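PDB 4L8E: glutathione S-transferase enzyme with thioredoxin-like domain from Xenorhabdus nematophila, which binds two glutathione molecules per subunit and, as a member of the glutathione S-transferase family, probably catalyses glutathione-dependent reactions. Local coordinates for residues L31-T36 with K41-L46; P80-H85 with L103-N108; F97-I102 with W130-F135. One frame throughout, in Å; residues are numbered along the deposited sequence.

Interaction 1 (L31-T36 with K41-L46). With GSH (glutathione), chain D; GSH (glutathione), chain C.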
loop_
_atom_site.group_PDB
_atom_site.type_symbol
_atom_site.label_atom_id
_atom_site.label_comp_id
_atom_site.label_asym_id
_atom_site.label_seq_id
_atom_site.Cartn_x
_atom_site.Cartn_y
_atom_site.Cartn_z
ATOM N N LEU A 31 -19.747 -7.461 2.110
ATOM C CA LEU A 31 -18.905 -6.284 1.992
ATOM C C LEU A 31 -19.267 -5.246 3.049
ATOM O O LEU A 31 -20.400 -4.774 3.111
ATOM C CB LEU A 31 -19.025 -5.673 0.604
ATOM C CG LEU A 31 -18.278 -4.358 0.355
ATOM C CD1 LEU A 31 -16.781 -4.430 0.577
ATOM C CD2 LEU A 31 -18.611 -3.847 -1.036
ATOM N N TYR A 32 -18.290 -4.907 3.870
ATOM C CA TYR A 32 -18.429 -3.867 4.885
ATOM C C TYR A 32 -17.962 -2.551 4.243
ATOM O O TYR A 32 -16.818 -2.427 3.789
ATOM C CB TYR A 32 -17.646 -4.267 6.150
ATOM C CG TYR A 32 -18.255 -5.487 6.747
ATOM C CD1 TYR A 32 -17.932 -6.755 6.266
ATOM C CD2 TYR A 32 -19.227 -5.383 7.732
ATOM C CE1 TYR A 32 -18.572 -7.895 6.763
ATOM C CE2 TYR A 32 -19.842 -6.509 8.250
ATOM C CZ TYR A 32 -19.508 -7.758 7.769
ATOM O OH TYR A 32 -20.131 -8.880 8.279
ATOM N N TYR A 33 -18.897 -1.594 4.159
ATOM C CA TYR A 33 -18.814 -0.531 3.163
ATOM C C TYR A 33 -19.286 0.822 3.648
ATOM O O TYR A 33 -20.232 0.917 4.417
ATOM C CB TYR A 33 -19.712 -0.926 1.995
ATOM C CG TYR A 33 -19.972 0.110 0.908
ATOM C CD1 TYR A 33 -19.116 0.235 -0.186
ATOM C CD2 TYR A 33 -21.096 0.901 0.940
ATOM C CE1 TYR A 33 -19.394 1.159 -1.202
ATOM C CE2 TYR A 33 -21.377 1.829 -0.068
ATOM C CZ TYR A 33 -20.503 1.961 -1.127
ATOM O OH TYR A 33 -20.821 2.891 -2.109
ATOM N N ALA A 34 -18.629 1.863 3.140
ATOM C CA ALA A 34 -19.147 3.219 3.171
ATOM C C ALA A 34 -18.869 3.812 1.791
ATOM O O ALA A 34 -17.924 3.397 1.127
ATOM C CB ALA A 34 -18.467 4.052 4.252
ATOM N N PRO A 35 -19.693 4.768 1.362
ATOM C CA PRO A 35 -19.538 5.398 0.055
ATOM C C PRO A 35 -18.413 6.417 0.068
ATOM O O PRO A 35 -18.635 7.629 0.186
ATOM C CB PRO A 35 -20.884 6.079 -0.160
ATOM C CG PRO A 35 -21.363 6.386 1.228
ATOM C CD PRO A 35 -20.936 5.200 2.030
ATOM N N THR A 36 -17.213 5.888 -0.063
ATOM C CA THR A 36 -15.970 6.640 -0.010
ATOM C C THR A 36 -15.062 6.063 -1.093
ATOM O O THR A 36 -15.319 4.996 -1.602
ATOM C CB THR A 36 -15.267 6.373 1.312
ATOM O OG1 THR A 36 -14.945 4.984 1.392
ATOM C CG2 THR A 36 -16.115 6.764 2.497
ATOM N N LYS A 41 -13.827 1.235 -4.635
ATOM C CA LYS A 41 -12.912 0.318 -5.306
ATOM C C LYS A 41 -13.516 -1.076 -5.379
ATOM O O LYS A 41 -13.393 -1.764 -6.389
ATOM C CB LYS A 41 -11.575 0.205 -4.578
ATOM C CG LYS A 41 -10.748 1.466 -4.515
ATOM C CD LYS A 41 -9.523 1.187 -3.656
ATOM C CE LYS A 41 -8.649 2.405 -3.445
ATOM N NZ LYS A 41 -7.522 2.088 -2.487
ATOM N N ILE A 42 -14.123 -1.506 -4.281
ATOM C CA ILE A 42 -14.574 -2.876 -4.179
ATOM C C ILE A 42 -15.900 -3.069 -4.904
ATOM O O ILE A 42 -16.098 -4.076 -5.593
ATOM C CB ILE A 42 -14.645 -3.371 -2.729
ATOM C CG1 ILE A 42 -13.341 -3.019 -1.984
ATOM C CG2 ILE A 42 -14.920 -4.857 -2.720
ATOM C CD1 ILE A 42 -12.033 -3.510 -2.672
ATOM N N THR A 43 -16.815 -2.127 -4.765
ATOM C CA THR A 43 -18.069 -2.247 -5.534
ATOM C C THR A 43 -17.833 -2.118 -7.042
ATOM O O THR A 43 -18.512 -2.761 -7.823
ATOM C CB THR A 43 -19.154 -1.277 -5.068
ATOM O OG1 THR A 43 -18.657 0.056 -5.151
ATOM C CG2 THR A 43 -19.579 -1.600 -3.642
ATOM N N LEU A 44 -16.852 -1.328 -7.462
ATOM C CA LEU A 44 -16.470 -1.329 -8.882
ATOM C C LEU A 44 -16.085 -2.732 -9.344
ATOM O O LEU A 44 -16.582 -3.201 -10.383
ATOM C CB LEU A 44 -15.304 -0.364 -9.159
ATOM C CG LEU A 44 -15.611 1.132 -9.170
ATOM C CD1 LEU A 44 -14.288 1.928 -9.279
ATOM C CD2 LEU A 44 -16.570 1.566 -10.295
ATOM N N PHE A 45 -15.198 -3.384 -8.588
ATOM C CA PHE A 45 -14.742 -4.713 -8.935
ATOM C C PHE A 45 -15.943 -5.672 -8.979
ATOM O O PHE A 45 -16.121 -6.381 -9.942
ATOM C CB PHE A 45 -13.692 -5.244 -7.968
ATOM C CG PHE A 45 -13.195 -6.594 -8.350
ATOM C CD1 PHE A 45 -13.925 -7.725 -8.016
ATOM C CD2 PHE A 45 -12.063 -6.746 -9.102
ATOM C CE1 PHE A 45 -13.505 -8.973 -8.412
ATOM C CE2 PHE A 45 -11.651 -7.981 -9.494
ATOM C CZ PHE A 45 -12.384 -9.103 -9.155
ATOM N N LEU A 46 -16.764 -5.667 -7.942
ATOM C CA LEU A 46 -17.866 -6.639 -7.844
ATOM C C LEU A 46 -18.900 -6.415 -8.953
ATOM O O LEU A 46 -19.483 -7.372 -9.498
ATOM C CB LEU A 46 -18.512 -6.561 -6.452
ATOM C CG LEU A 46 -17.575 -7.067 -5.333
ATOM C CD1 LEU A 46 -18.109 -6.629 -3.979
ATOM C CD2 LEU A 46 -17.423 -8.572 -5.388
HETATM C CG1 GSH D . -18.278 9.696 -2.205
HETATM C CD1 GSH D . -16.802 10.020 -2.406
HETATM O OE1 GSH D . -16.109 9.316 -3.138
HETATM N N2 GSH D . -16.275 11.202 -1.698
HETATM C CA2 GSH D . -14.912 11.639 -1.770
HETATM C C2 GSH D . -14.312 11.542 -0.380
HETATM O O2 GSH D . -13.192 12.026 -0.168
HETATM C CB2 GSH D . -14.802 13.044 -2.288
HETATM S SG2 GSH D . -14.970 13.041 -4.061
HETATM N N3 GSH D . -15.028 10.876 0.715
HETATM C CA3 GSH D . -14.407 10.767 2.033
HETATM C C3 GSH D . -14.295 12.055 2.787
HETATM O O31 GSH D . -13.517 12.113 3.777
HETATM O O32 GSH D . -14.964 13.069 2.459
HETATM N N1 GSH C . -5.429 1.530 3.243
HETATM C CA1 GSH C . -6.858 1.341 3.473
HETATM C C1 GSH C . -7.468 0.613 2.306
HETATM O O11 GSH C . -8.482 -0.139 2.474
HETATM O O12 GSH C . -6.957 0.712 1.135
HETATM C CB1 GSH C . -7.530 2.668 3.693
HETATM C CG1 GSH C . -8.989 2.529 4.092
HETATM C CD1 GSH C . -9.558 3.840 4.590
HETATM O OE1 GSH C . -8.903 4.866 4.684
HETATM N N2 GSH C . -10.924 3.803 4.995
HETATM C CA2 GSH C . -11.611 4.938 5.487
HETATM C C2 GSH C . -12.145 4.576 6.851
HETATM O O2 GSH C . -12.738 3.507 7.114
HETATM C CB2 GSH C . -12.773 5.336 4.638
HETATM S SG2 GSH C . -12.260 5.643 2.970
HETATM N N3 GSH C . -11.915 5.518 7.895
HETATM C CA3 GSH C . -12.422 5.210 9.216
HETATM C C3 GSH C . -11.512 5.750 10.260
HETATM O O31 GSH C . -11.937 5.767 11.441
HETATM O O32 GSH C . -10.352 6.162 9.956
HETATM O O HOH W 1 -20.992 1.359 -4.477
#

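Interaction 2 (P80-H85 with L103-N108)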
loop_
_atom_site.group_PDB
_atom_site.type_symbol
_atom_site.label_atom_id
_atom_site.label_comp_id
_atom_site.label_asym_id
_atom_site.label_seq_id
_atom_site.Cartn_x
_atom_site.Cartn_y
_atom_site.Cartn_z
ATOM N N PRO A 80 -12.764 -0.606 3.275
ATOM C CA PRO A 80 -13.609 -1.804 3.160
ATOM C C PRO A 80 -13.017 -3.016 3.844
ATOM O O PRO A 80 -11.816 -3.051 4.141
ATOM C CB PRO A 80 -13.648 -2.049 1.660
ATOM C CG PRO A 80 -12.316 -1.542 1.185
ATOM C CD PRO A 80 -12.064 -0.309 2.014
ATOM N N ALA A 81 -13.885 -3.983 4.115
ATOM C CA ALA A 81 -13.485 -5.307 4.523
ATOM C C ALA A 81 -14.499 -6.227 3.902
ATOM O O ALA A 81 -15.613 -5.786 3.600
ATOM C CB ALA A 81 -13.503 -5.435 6.060
ATOM N N ILE A 82 -14.099 -7.468 3.646
ATOM C CA ILE A 82 -15.046 -8.487 3.201
ATOM C C ILE A 82 -14.943 -9.727 4.047
ATOM O O ILE A 82 -13.948 -9.970 4.725
ATOM C CB ILE A 82 -14.888 -8.912 1.716
ATOM C CG1 ILE A 82 -13.553 -9.608 1.480
ATOM C CG2 ILE A 82 -15.104 -7.741 0.788
ATOM C CD1 ILE A 82 -13.484 -10.361 0.132
ATOM N N VAL A 83 -16.025 -10.489 4.041
ATOM C CA VAL A 83 -16.018 -11.861 4.498
ATOM C C VAL A 83 -16.512 -12.718 3.330
ATOM O O VAL A 83 -17.587 -12.491 2.755
ATOM C CB VAL A 83 -16.886 -12.043 5.738
ATOM C CG1 VAL A 83 -16.913 -13.513 6.169
ATOM C CG2 VAL A 83 -16.365 -11.137 6.844
ATOM N N ASP A 84 -15.676 -13.672 2.932
ATOM C CA ASP A 84 -16.029 -14.631 1.908
ATOM C C ASP A 84 -16.431 -15.916 2.604
ATOM O O ASP A 84 -15.583 -16.632 3.179
ATOM C CB ASP A 84 -14.822 -14.892 0.998
ATOM C CG ASP A 84 -15.121 -15.859 -0.138
ATOM O OD1 ASP A 84 -16.265 -16.357 -0.262
ATOM O OD2 ASP A 84 -14.192 -16.117 -0.933
ATOM N N HIS A 85 -17.724 -16.200 2.570
ATOM C CA HIS A 85 -18.261 -17.403 3.168
ATOM C C HIS A 85 -18.146 -18.654 2.307
ATOM O O HIS A 85 -18.495 -19.733 2.756
ATOM C CB HIS A 85 -19.734 -17.203 3.546
ATOM C CG HIS A 85 -19.932 -16.155 4.586
ATOM N ND1 HIS A 85 -19.783 -16.410 5.928
ATOM C CD2 HIS A 85 -20.228 -14.838 4.477
ATOM C CE1 HIS A 85 -19.975 -15.292 6.607
ATOM N NE2 HIS A 85 -20.244 -14.325 5.750
ATOM N N LEU A 103 -8.830 -6.580 -3.393
ATOM C CA LEU A 103 -8.799 -6.595 -4.848
ATOM C C LEU A 103 -7.965 -7.766 -5.366
ATOM O O LEU A 103 -8.360 -8.445 -6.308
ATOM C CB LEU A 103 -8.298 -5.252 -5.417
ATOM C CG LEU A 103 -9.271 -4.072 -5.321
ATOM C CD1 LEU A 103 -8.569 -2.798 -5.750
ATOM C CD2 LEU A 103 -10.520 -4.296 -6.147
ATOM N N LEU A 104 -6.810 -7.991 -4.759
ATOM C CA LEU A 104 -5.944 -9.082 -5.177
ATOM C C LEU A 104 -6.618 -10.422 -4.939
ATOM O O LEU A 104 -6.608 -11.301 -5.802
ATOM C CB LEU A 104 -4.609 -8.996 -4.424
ATOM C CG LEU A 104 -3.604 -10.100 -4.722
ATOM C CD1 LEU A 104 -3.344 -10.196 -6.205
ATOM C CD2 LEU A 104 -2.312 -9.827 -3.956
ATOM N N TYR A 105 -7.208 -10.597 -3.759
ATOM C CA TYR A 105 -7.890 -11.845 -3.434
ATOM C C TYR A 105 -9.031 -12.132 -4.406
ATOM O O TYR A 105 -9.185 -13.260 -4.872
ATOM C CB TYR A 105 -8.430 -11.773 -2.003
ATOM C CG TYR A 105 -9.272 -12.945 -1.596
ATOM C CD1 TYR A 105 -8.711 -14.063 -1.027
ATOM C CD2 TYR A 105 -10.655 -12.927 -1.761
ATOM C CE1 TYR A 105 -9.488 -15.142 -0.641
ATOM C CE2 TYR A 105 -11.447 -13.995 -1.371
ATOM C CZ TYR A 105 -10.859 -15.114 -0.805
ATOM O OH TYR A 105 -11.600 -16.195 -0.397
ATOM N N LEU A 106 -9.845 -11.110 -4.696
ATOM C CA LEU A 106 -10.989 -11.293 -5.590
ATOM C C LEU A 106 -10.545 -11.516 -7.041
ATOM O O LEU A 106 -11.164 -12.292 -7.771
ATOM C CB LEU A 106 -11.939 -10.092 -5.507
ATOM C CG LEU A 106 -12.711 -9.990 -4.178
ATOM C CD1 LEU A 106 -13.540 -8.718 -4.164
ATOM C CD2 LEU A 106 -13.560 -11.200 -3.963
ATOM N N ALA A 107 -9.504 -10.803 -7.455
ATOM C CA ALA A 107 -8.973 -10.988 -8.814
ATOM C C ALA A 107 -8.465 -12.412 -8.972
ATOM O O ALA A 107 -8.705 -13.045 -9.995
ATOM C CB ALA A 107 -7.900 -9.959 -9.100
ATOM N N ASN A 108 -7.801 -12.954 -7.943
ATOM C CA ASN A 108 -7.310 -14.331 -7.988
ATOM C C ASN A 108 -8.434 -15.343 -7.973
ATOM O O ASN A 108 -8.414 -16.319 -8.705
ATOM C CB ASN A 108 -6.351 -14.621 -6.827
ATOM C CG ASN A 108 -5.010 -13.952 -6.992
ATOM O OD1 ASN A 108 -4.635 -13.564 -8.094
ATOM N ND2 ASN A 108 -4.255 -13.833 -5.895
#

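Interaction 3 (F97-I102 with W130-F135). With GSH (glutathione), chain C.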
loop_
_atom_site.group_PDB
_atom_site.type_symbol
_atom_site.label_atom_id
_atom_site.label_comp_id
_atom_site.label_asym_id
_atom_site.label_seq_id
_atom_site.Cartn_x
_atom_site.Cartn_y
_atom_site.Cartn_z
ATOM N N PHE A 97 -9.302 -7.304 5.354
ATOM C CA PHE A 97 -9.321 -5.852 5.252
ATOM C C PHE A 97 -8.156 -5.394 4.362
ATOM O O PHE A 97 -7.307 -6.211 3.985
ATOM C CB PHE A 97 -9.312 -5.164 6.634
ATOM C CG PHE A 97 -8.045 -5.308 7.398
ATOM C CD1 PHE A 97 -7.823 -6.412 8.198
ATOM C CD2 PHE A 97 -7.066 -4.321 7.348
ATOM C CE1 PHE A 97 -6.648 -6.566 8.905
ATOM C CE2 PHE A 97 -5.885 -4.476 8.048
ATOM C CZ PHE A 97 -5.666 -5.594 8.833
ATOM N N GLU A 98 -8.150 -4.094 4.038
ATOM C CA GLU A 98 -7.261 -3.447 3.064
ATOM C C GLU A 98 -7.767 -3.644 1.645
ATOM O O GLU A 98 -7.777 -4.745 1.112
ATOM C CB GLU A 98 -5.780 -3.870 3.170
ATOM C CG GLU A 98 -5.085 -3.344 4.395
ATOM C CD GLU A 98 -4.969 -1.813 4.425
ATOM O OE1 GLU A 98 -4.766 -1.186 3.359
ATOM O OE2 GLU A 98 -5.032 -1.249 5.536
ATOM N N SER A 99 -8.171 -2.540 1.027
ATOM C CA SER A 99 -8.721 -2.591 -0.320
ATOM C C SER A 99 -7.795 -3.282 -1.305
ATOM O O SER A 99 -8.254 -4.024 -2.145
ATOM C CB SER A 99 -9.100 -1.198 -0.829
ATOM O OG SER A 99 -7.996 -0.318 -0.949
ATOM N N GLY A 100 -6.482 -3.059 -1.179
ATOM C CA GLY A 100 -5.516 -3.704 -2.070
ATOM C C GLY A 100 -5.498 -5.213 -1.948
ATOM O O GLY A 100 -5.475 -5.926 -2.971
ATOM N N ALA A 101 -5.523 -5.716 -0.708
ATOM C CA ALA A 101 -5.579 -7.127 -0.441
ATOM C C ALA A 101 -6.891 -7.748 -0.929
ATOM O O ALA A 101 -6.900 -8.885 -1.405
ATOM C CB ALA A 101 -5.412 -7.405 1.042
ATOM N N ILE A 102 -7.990 -7.026 -0.761
ATOM C CA ILE A 102 -9.299 -7.511 -1.211
ATOM C C ILE A 102 -9.332 -7.608 -2.718
ATOM O O ILE A 102 -9.791 -8.601 -3.277
ATOM C CB ILE A 102 -10.414 -6.577 -0.731
ATOM C CG1 ILE A 102 -10.465 -6.601 0.797
ATOM C CG2 ILE A 102 -11.765 -6.974 -1.337
ATOM C CD1 ILE A 102 -11.326 -5.489 1.392
ATOM N N TRP A 130 1.389 1.147 -5.817
ATOM C CA TRP A 130 1.651 2.589 -5.894
ATOM C C TRP A 130 0.408 3.364 -5.432
ATOM O O TRP A 130 0.515 4.336 -4.670
ATOM C CB TRP A 130 2.014 3.023 -7.303
ATOM C CG TRP A 130 2.071 4.499 -7.531
ATOM C CD1 TRP A 130 3.110 5.331 -7.264
ATOM C CD2 TRP A 130 1.023 5.320 -8.055
ATOM N NE1 TRP A 130 2.794 6.621 -7.610
ATOM C CE2 TRP A 130 1.517 6.635 -8.118
ATOM C CE3 TRP A 130 -0.258 5.061 -8.523
ATOM C CZ2 TRP A 130 0.754 7.700 -8.602
ATOM C CZ3 TRP A 130 -1.017 6.124 -9.006
ATOM C CH2 TRP A 130 -0.513 7.418 -9.040
ATOM N N GLN A 131 -0.758 2.875 -5.836
ATOM C CA GLN A 131 -2.026 3.510 -5.413
ATOM C C GLN A 131 -2.226 3.417 -3.910
ATOM O O GLN A 131 -2.528 4.430 -3.263
ATOM C CB GLN A 131 -3.244 2.915 -6.133
ATOM C CG GLN A 131 -4.521 3.688 -5.901
ATOM C CD GLN A 131 -5.128 3.453 -4.537
ATOM O OE1 GLN A 131 -5.231 2.318 -4.094
ATOM N NE2 GLN A 131 -5.565 4.544 -3.870
ATOM N N VAL A 132 -2.099 2.211 -3.337
ATOM C CA VAL A 132 -2.454 2.048 -1.932
ATOM C C VAL A 132 -1.425 2.699 -1.004
ATOM O O VAL A 132 -1.756 3.078 0.111
ATOM C CB VAL A 132 -2.692 0.583 -1.536
ATOM C CG1 VAL A 132 -3.859 -0.024 -2.348
ATOM C CG2 VAL A 132 -1.458 -0.234 -1.672
ATOM N N ALA A 133 -0.187 2.829 -1.480
ATOM C CA ALA A 133 0.913 3.337 -0.666
ATOM C C ALA A 133 1.169 4.823 -0.819
ATOM O O ALA A 133 1.766 5.461 0.074
ATOM C CB ALA A 133 2.211 2.543 -0.970
ATOM N N GLY A 134 0.770 5.379 -1.959
ATOM C CA GLY A 134 1.064 6.776 -2.251
ATOM C C GLY A 134 -0.161 7.582 -2.669
ATOM O O GLY A 134 -0.481 8.584 -2.029
ATOM N N PHE A 135 -0.850 7.170 -3.727
ATOM C CA PHE A 135 -1.936 7.978 -4.277
ATOM C C PHE A 135 -3.062 8.183 -3.231
ATOM O O PHE A 135 -3.472 9.309 -2.909
ATOM C CB PHE A 135 -2.434 7.319 -5.571
ATOM C CG PHE A 135 -3.235 8.240 -6.481
ATOM C CD1 PHE A 135 -2.612 9.301 -7.106
ATOM C CD2 PHE A 135 -4.597 8.024 -6.719
ATOM C CE1 PHE A 135 -3.306 10.140 -7.950
ATOM C CE2 PHE A 135 -5.297 8.861 -7.577
ATOM C CZ PHE A 135 -4.643 9.926 -8.196
HETATM N N1 GSH C . -5.429 1.530 3.243
HETATM C CA1 GSH C . -6.858 1.341 3.473
HETATM C C1 GSH C . -7.468 0.613 2.306
HETATM O O11 GSH C . -8.482 -0.139 2.474
HETATM O O12 GSH C . -6.957 0.712 1.135
HETATM C CB1 GSH C . -7.530 2.668 3.693
HETATM C CG1 GSH C . -8.989 2.529 4.092
HETATM C CD1 GSH C . -9.558 3.840 4.590
HETATM O OE1 GSH C . -8.903 4.866 4.684
HETATM N N2 GSH C . -10.924 3.803 4.995
HETATM C CA2 GSH C . -11.611 4.938 5.487
HETATM C C2 GSH C . -12.145 4.576 6.851
HETATM O O2 GSH C . -12.738 3.507 7.114
HETATM C CB2 GSH C . -12.773 5.336 4.638
HETATM S SG2 GSH C . -12.260 5.643 2.970
HETATM N N3 GSH C . -11.915 5.518 7.895
HETATM C CA3 GSH C . -12.422 5.210 9.216
HETATM C C3 GSH C . -11.512 5.750 10.260
HETATM O O31 GSH C . -11.937 5.767 11.441
HETATM O O32 GSH C . -10.352 6.162 9.956
#

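Interaction 1 (L31-T36 with K41-L46)
The opening beta-alpha-beta unit of the thioredoxin-like domain, which carries part of the glutathione pocket, is packed together by L31 and Y33 of strand 30-33 meeting I42, T43 and L46 of helix 37-49. The axes of strand 31-33 and helix segment 41-46 run at 140°, as expected where the chain turns back from strand to helix. The fork of L31 divides its contacts: L31 CD1 lies 3.8 Å from I42 CG2. L31 CD2 reaches the T43 methyl, 3.6 Å from T43 CG2. The same L31 CD2 is 4.1 Å from L46 CD1. With CG anti to the backbone N (chi1 171°), the Y33 ring meets that T43 methyl obliquely, Y33 CE1 to T43 CG2 3.7 Å. One water joins Y33 OH to T43 OG1, 2.8 Å from each.

Past the strand, T36 is the N-cap of the helix, its OG1 bonded to the backbone N of G39. T36 OG1 also lies 3.2 Å from SG2 of the chain C glutathione, nearer than any other atom of the two segments. T43 thus turns its methyl to L31 and the Y33 ring and its hydroxyl to water, and the cap residue places its hydroxyl beside the glutathione sulfur.

Interaction 2 (P80-H85 with L103-N108)
Within the thioredoxin-like domain of the glutathione S-transferase fold, strand 81-84 of the mixed sheet is covered by helix 99-110, and I82 and D84 meet Y105 and L106. The short axes of strand and helix run 34° apart at a closest approach of 10.9 Å, so the two elements point roughly the same way and side chains must bridge the gap between their backbones.

I82 supplies the apolar part. Its CG1 stands between the backbone N and the carbonyl carbon, and the extended end of the chain carries CD1 to the helix. There the methyl lies 4.2 Å from L106 CD2, the two side chains running antiparallel alongside each other; the same I82 CD1 approaches Y105 CD2 obliquely at 4.3 Å. L31 and I96, on the neighbouring strands 30-33 and 94-97, pack beside I82, and F45 of helix 37-49 lies against L106. The Y105 side chain also packs against I94 and I96, and against T122 of the second subunit, which places this part of the helix at the dimer interface.

The polar part joins D84 to Y105, both buried. Carboxylate and phenol planes stand 79° apart, and OD2 sits in the plane of the ring at its hydroxyl edge. A second partner, K109, forms a salt bridge with the same oxygen, so OD2 is shared between a phenol and an ammonium group, while OD1 accepts from the backbone N of Q86. The phenol donates to the anti side of OD2, 24° out of the carboxylate plane, with Y105 OH 2.6 Å from D84 OD2.

Interaction 3 (F97-I102 with W130-F135)
S99 and G100 face V132 of helix 118-145 at the start of helix 99-110, where the thioredoxin-like domain meets the helical domain of the glutathione S-transferase fold. The segment begins with F97, which sets its ring edge-to-face with W127 of the second subunit. E98 occupies the N-cap position and has an unusual positive phi of 81°. Its chain bends at chi2, bringing OE1 to the amino group of the chain C glutathione, where N1 donates to E98 OE1 at 2.8 Å.

At S99 the first turn of the helix grips the gamma-glutamyl carboxylate twice. The backbone N of S99 donates to O11 at 2.8 Å with an N-H...O angle of 163°, and the side-chain OG donates to the other oxygen, O12, at 2.5 Å. The N-terminal end of the helix would probably favour the negative charge held there. K41 links the two sides of this site, its NZ bonding both S99 OG and Q131 OE1.

G100 brings bare backbone to the second helix: the closest CA pair between the segments is G100 and V132, 6.5 Å apart. Of the two valine methyls it is CG1, anti to the carbonyl carbon (chi1 -61°), that faces the glycine, with V132 CG1 4.0 Å from G100 CA.

From the N terminus, interaction 1 closes first, a short loop of four helical residues within the beta-alpha-beta unit. Interaction 2 follows in series, folding helix 99-110 back over strand 81-84, which neighbours strand 30-33 in the same sheet. Interaction 3 opens at 97-102, between the two segments of interaction 2, and closes beyond both, so these two contacts cross and share helix 99-110. Helix 118-145 is thereby joined to the thioredoxin-like domain. P80 and I42 pack together between interactions 1 and 2, and I102 touches both. Interactions 1 and 3 reach the same chain C glutathione, while interactions 2 and 3 also touch the second subunit.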